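Local coordinates for protein dual specificity phosphatase 28 (Homo sapiens, PDB 5Y15) that is an atypical dual-specificity phosphatase that hydrolyses a synthetic aryl phosphate in vitro but has almost no detectable activity on phosphotyrosine and still less on phosphothreonine, at residues A[109-114]-A[140-145]; A[134-139]-A[148-153]. The protein carries 2 engineered substitutions. All coordinates share one frame; numbering follows the deposited sequence.

Contact 1 (A[109-114]-A[140-145]); sequences AMEAAV and MRHRGL
The first torsions bring the His142 ring and the Glu111 carboxylate together: the imidazole swings back beside its own backbone N (chi1 -71°), which sets it over Glu111 CB, while Glu111 CG stands opposite its backbone N (chi1 176°). The backbone fixes Glu111 CB, and the ring meets it in a CH-pi contact, CB lying 3.6 Å from the centroid of the His142 ring and almost on the ring normal. A bend at chi2 of Glu111 then folds the carboxylate over the root of the imidazole. Glu111 CG continues the layer, 3.7 Å from His142 CD2, and the carboxylate lies nearly parallel to the ring (planes 7° apart), with OE1 3.5 Å from His142 CB. Arg141 CG lies on the opposite face, toward the rim. No hydrogen bond joins the two segments; Glu111 instead uses OE1 on the hydroxyl of Tyr138 and OE2 in a salt bridge to Arg115. Arg143, bent at chi2, brings NH2 within 3.9 Å of Val114 CG1, the same nitrogen being bound to the carbonyl O of Pro45. This partly exposed contact ties the C-terminal end of helix 130-142 to the last turns of helix 100-115, whose Met110, Ala113 and Val114 pack against the central sheet at strand 119-123 or 66-71.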
loop_
_atom_site.group_PDB
_atom_site.type_symbol
_atom_site.label_atom_id
_atom_site.label_comp_id
_atom_site.label_asym_id
_atom_site.label_seq_id
_atom_site.Cartn_x
_atom_site.Cartn_y
_atom_site.Cartn_z
ATOM N N ALA A 109 4.133 2.012 3.783
ATOM C CA ALA A 109 4.088 0.733 3.084
ATOM C C ALA A 109 5.412 0.453 2.396
ATOM O O ALA A 109 5.901 -0.691 2.394
ATOM C CB ALA A 109 2.936 0.714 2.063
ATOM N N MET A 110 5.995 1.484 1.777
ATOM C CA MET A 110 7.277 1.296 1.106
ATOM C C MET A 110 8.356 0.875 2.103
ATOM O O MET A 110 9.120 -0.077 1.854
ATOM C CB MET A 110 7.667 2.582 0.370
ATOM C CG MET A 110 6.751 2.910 -0.857
ATOM S SD MET A 110 7.044 4.614 -1.401
ATOM C CE MET A 110 8.709 4.411 -2.020
ATOM N N GLU A 111 8.412 1.564 3.257
ATOM C CA GLU A 111 9.424 1.247 4.269
ATOM C C GLU A 111 9.249 -0.167 4.788
ATOM O O GLU A 111 10.229 -0.894 4.954
ATOM C CB GLU A 111 9.366 2.247 5.424
ATOM C CG GLU A 111 10.311 1.928 6.570
ATOM C CD GLU A 111 11.786 2.153 6.220
ATOM O OE1 GLU A 111 12.100 2.546 5.070
ATOM O OE2 GLU A 111 12.645 1.945 7.108
ATOM N N ALA A 112 8.003 -0.590 5.022
ATOM C CA ALA A 112 7.786 -1.961 5.467
ATOM C C ALA A 112 8.298 -2.956 4.439
ATOM O O ALA A 112 8.867 -3.991 4.801
ATOM C CB ALA A 112 6.305 -2.206 5.748
ATOM N N ALA A 113 8.106 -2.674 3.145
ATOM C CA ALA A 113 8.626 -3.620 2.159
ATOM C C ALA A 113 10.153 -3.637 2.182
ATOM O O ALA A 113 10.775 -4.699 2.078
ATOM C CB ALA A 113 8.084 -3.303 0.756
ATOM N N VAL A 114 10.775 -2.470 2.320
ATOM C CA VAL A 114 12.231 -2.401 2.365
ATOM C C VAL A 114 12.773 -3.151 3.574
ATOM O O VAL A 114 13.750 -3.899 3.471
ATOM C CB VAL A 114 12.688 -0.936 2.382
ATOM C CG1 VAL A 114 14.165 -0.854 2.744
ATOM C CG2 VAL A 114 12.433 -0.307 1.044
ATOM N N MET A 140 12.810 11.529 2.179
ATOM C CA MET A 140 12.767 12.465 3.295
ATOM C C MET A 140 12.257 11.801 4.565
ATOM O O MET A 140 12.788 12.043 5.655
ATOM C CB MET A 140 11.854 13.642 2.967
ATOM C CG MET A 140 12.498 14.785 2.233
ATOM S SD MET A 140 11.217 16.020 1.909
ATOM C CE MET A 140 10.461 15.251 0.594
ATOM N N ARG A 141 11.205 10.991 4.443
ATOM C CA ARG A 141 10.480 10.475 5.601
ATOM C C ARG A 141 11.199 9.304 6.270
ATOM O O ARG A 141 11.156 9.180 7.501
ATOM C CB ARG A 141 9.064 10.087 5.180
ATOM C CG ARG A 141 8.259 9.320 6.209
ATOM C CD ARG A 141 8.032 10.144 7.482
ATOM N NE ARG A 141 7.205 9.415 8.441
ATOM C CZ ARG A 141 7.695 8.634 9.403
ATOM N NH1 ARG A 141 9.007 8.484 9.540
ATOM N NH2 ARG A 141 6.872 8.002 10.229
ATOM N N HIS A 142 11.848 8.423 5.496
ATOM C CA HIS A 142 12.425 7.210 6.070
ATOM C C HIS A 142 13.927 7.052 5.873
ATOM O O HIS A 142 14.510 6.106 6.422
ATOM C CB HIS A 142 11.703 5.966 5.541
ATOM C CG HIS A 142 10.319 5.817 6.080
ATOM N ND1 HIS A 142 9.190 5.952 5.299
ATOM C CD2 HIS A 142 9.880 5.572 7.337
ATOM C CE1 HIS A 142 8.114 5.774 6.048
ATOM N NE2 HIS A 142 8.507 5.541 7.290
ATOM N N ARG A 143 14.570 7.941 5.124
ATOM C CA ARG A 143 16.020 7.956 5.048
ATOM C C ARG A 143 16.546 9.299 5.539
ATOM O O ARG A 143 17.702 9.634 5.302
ATOM C CB ARG A 143 16.488 7.678 3.622
ATOM C CG ARG A 143 15.836 6.468 2.964
ATOM C CD ARG A 143 16.538 5.186 3.280
ATOM N NE ARG A 143 15.803 4.044 2.745
ATOM C CZ ARG A 143 16.007 3.521 1.537
ATOM N NH1 ARG A 143 16.939 4.034 0.738
ATOM N NH2 ARG A 143 15.283 2.484 1.126
ATOM N N GLY A 144 15.717 10.030 6.275
ATOM C CA GLY A 144 16.126 11.280 6.911
ATOM C C GLY A 144 16.807 12.285 6.015
ATOM O O GLY A 144 17.637 13.071 6.498
ATOM N N LEU A 145 16.397 12.383 4.750
ATOM C CA LEU A 145 17.012 13.389 3.902
ATOM C C LEU A 145 16.199 14.671 3.880
ATOM O O LEU A 145 14.986 14.678 4.064
ATOM C CB LEU A 145 17.202 12.901 2.465
ATOM C CG LEU A 145 18.242 11.828 2.133
ATOM C CD1 LEU A 145 17.736 10.485 2.469
ATOM C CD2 LEU A 145 18.592 11.863 0.658
#

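Contact 2 (A[134-139]-A[148-153]); sequences VCTAYL and AKAFQM
Ala150 CB fits between two residues of the facing helix, 3.6 Å from Thr136 O and 3.7 Å from Leu139 CB. With such a small side chain at the crossing, the backbones come close: the CA atoms of Thr136 and Ala150 are 5.2 Å apart, and the axes of segments 134-139 and 148-153 approach to 8.4 Å. Thr136 divides its two branches between Ala150 and Phe151. CG2, placed opposite the backbone N, lies 3.9 Å from Ala150 CB, whereas OG1 meets the edge of the Phe151 ring in its plane, 3.7 Å from CD1. On the other flank, Leu139 CD1 touches Met153 SD at 4.1 Å, the two side chains crossing at about a right angle. Segments 134-139 and 148-153 run roughly antiparallel, at 134° between their directions, and their helices, 130-142 and 147-157, form a helical hairpin joined by a short connection. They belong to the helical layer that follows the active-site loop in the cysteine-based phosphatase fold; Ser124, changed in this structure, occupies the position inferred for the phosphocysteine intermediate, its side chain about 11 Å from that of Thr136. In the next shell, Thr136 OG1 is hydrogen-bonded to the carbonyl O of Ala132 one turn back, and Phe151 packs edge-to-face with Trp168 of helix 165-179. Leu139 and Met153 both reach Ala44 of strand 40-44, while Val154 extends the interface beside Cys135 and Thr136.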
loop_
_atom_site.group_PDB
_atom_site.type_symbol
_atom_site.label_atom_id
_atom_site.label_comp_id
_atom_site.label_asym_id
_atom_site.label_seq_id
_atom_site.Cartn_x
_atom_site.Cartn_y
_atom_site.Cartn_z
ATOM N N VAL A 134 6.720 10.902 -5.046
ATOM C CA VAL A 134 6.629 9.868 -4.007
ATOM C C VAL A 134 8.022 9.372 -3.607
ATOM O O VAL A 134 8.305 9.161 -2.418
ATOM C CB VAL A 134 5.725 8.713 -4.472
ATOM C CG1 VAL A 134 5.818 7.549 -3.499
ATOM C CG2 VAL A 134 4.266 9.182 -4.592
ATOM N N CYS A 135 8.913 9.167 -4.586
ATOM C CA CYS A 135 10.284 8.766 -4.239
ATOM C C CYS A 135 10.954 9.812 -3.353
ATOM O O CYS A 135 11.611 9.482 -2.352
ATOM C CB CYS A 135 11.106 8.541 -5.509
ATOM S SG CYS A 135 10.732 6.969 -6.268
ATOM N N THR A 136 10.788 11.086 -3.700
ATOM C CA THR A 136 11.375 12.147 -2.899
ATOM C C THR A 136 10.850 12.121 -1.467
ATOM O O THR A 136 11.629 12.149 -0.491
ATOM C CB THR A 136 11.058 13.479 -3.562
ATOM O OG1 THR A 136 11.543 13.442 -4.901
ATOM C CG2 THR A 136 11.694 14.625 -2.823
ATOM N N ALA A 137 9.525 12.069 -1.320
ATOM C CA ALA A 137 8.933 12.033 0.013
ATOM C C ALA A 137 9.408 10.811 0.795
ATOM O O ALA A 137 9.584 10.869 2.023
ATOM C CB ALA A 137 7.404 12.087 -0.097
ATOM N N TYR A 138 9.583 9.681 0.117
ATOM C CA TYR A 138 10.044 8.497 0.822
ATOM C C TYR A 138 11.448 8.720 1.369
ATOM O O TYR A 138 11.743 8.367 2.521
ATOM C CB TYR A 138 10.003 7.259 -0.081
ATOM C CG TYR A 138 10.664 6.071 0.582
ATOM C CD1 TYR A 138 9.984 5.310 1.523
ATOM C CD2 TYR A 138 11.997 5.759 0.329
ATOM C CE1 TYR A 138 10.591 4.241 2.154
ATOM C CE2 TYR A 138 12.626 4.696 0.981
ATOM C CZ TYR A 138 11.921 3.951 1.891
ATOM O OH TYR A 138 12.540 2.898 2.520
ATOM N N LEU A 139 12.326 9.314 0.558
ATOM C CA LEU A 139 13.682 9.556 1.029
ATOM C C LEU A 139 13.699 10.535 2.196
ATOM O O LEU A 139 14.501 10.387 3.126
ATOM C CB LEU A 139 14.554 10.057 -0.116
ATOM C CG LEU A 139 14.736 9.016 -1.217
ATOM C CD1 LEU A 139 15.528 9.643 -2.343
ATOM C CD2 LEU A 139 15.475 7.805 -0.646
ATOM N N ALA A 148 15.999 19.019 -0.393
ATOM C CA ALA A 148 17.041 19.318 -1.376
ATOM C C ALA A 148 17.775 18.057 -1.820
ATOM O O ALA A 148 17.922 17.795 -3.020
ATOM C CB ALA A 148 18.026 20.334 -0.796
ATOM N N LYS A 149 18.280 17.281 -0.865
ATOM C CA LYS A 149 19.074 16.115 -1.228
ATOM C C LYS A 149 18.226 14.926 -1.652
ATOM O O LYS A 149 18.677 14.114 -2.472
ATOM C CB LYS A 149 20.013 15.727 -0.085
ATOM C CG LYS A 149 21.380 16.444 -0.169
ATOM C CD LYS A 149 21.257 17.969 -0.163
ATOM C CE LYS A 149 22.593 18.658 -0.413
ATOM N NZ LYS A 149 22.447 20.148 -0.419
ATOM N N ALA A 150 17.027 14.769 -1.087
ATOM C CA ALA A 150 16.154 13.709 -1.567
ATOM C C ALA A 150 15.843 13.929 -3.036
ATOM O O ALA A 150 16.017 13.026 -3.872
ATOM C CB ALA A 150 14.857 13.667 -0.752
ATOM N N PHE A 151 15.444 15.148 -3.386
ATOM C CA PHE A 151 15.137 15.359 -4.788
ATOM C C PHE A 151 16.398 15.258 -5.628
ATOM O O PHE A 151 16.351 14.718 -6.734
ATOM C CB PHE A 151 14.444 16.695 -5.034
ATOM C CG PHE A 151 14.056 16.872 -6.466
ATOM C CD1 PHE A 151 13.139 15.996 -7.043
ATOM C CD2 PHE A 151 14.609 17.874 -7.246
ATOM C CE1 PHE A 151 12.774 16.110 -8.381
ATOM C CE2 PHE A 151 14.243 18.009 -8.580
ATOM C CZ PHE A 151 13.325 17.113 -9.155
ATOM N N GLN A 152 17.546 15.737 -5.107
ATOM C CA GLN A 152 18.790 15.619 -5.866
ATOM C C GLN A 152 19.084 14.168 -6.214
ATOM O O GLN A 152 19.482 13.859 -7.342
ATOM C CB GLN A 152 19.966 16.224 -5.086
ATOM C CG GLN A 152 21.274 16.172 -5.859
ATOM C CD GLN A 152 22.495 15.997 -4.945
ATOM O OE1 GLN A 152 23.261 16.939 -4.718
ATOM N NE2 GLN A 152 22.674 14.785 -4.421
ATOM N N MET A 153 18.865 13.253 -5.273
ATOM C CA MET A 153 19.018 11.844 -5.608
ATOM C C MET A 153 18.034 11.416 -6.694
ATOM O O MET A 153 18.408 10.716 -7.645
ATOM C CB MET A 153 18.826 10.979 -4.373
ATOM C CG MET A 153 19.944 11.070 -3.366
ATOM S SD MET A 153 19.609 9.718 -2.258
ATOM C CE MET A 153 20.175 8.366 -3.281
#

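In the fold
Helix 130-142 is common to both contacts, whose centres lie 11 Å apart: contact 1 uses its C-terminal end against helix 100-115, contact 2 its middle against helix 147-157. Along the chain the segments alternate, 109-114, 134-139, 140-145, 148-153, with strand 119-123 of the central sheet between the first two. Tyr138, within 134-139, bridges the pair, carrying its ring to Met110 and its hydroxyl to the residues of contact 1. One contact is partly exposed and the other largely buried; together they join three successive helices of the phosphatase catalytic domain beside its mixed sheet.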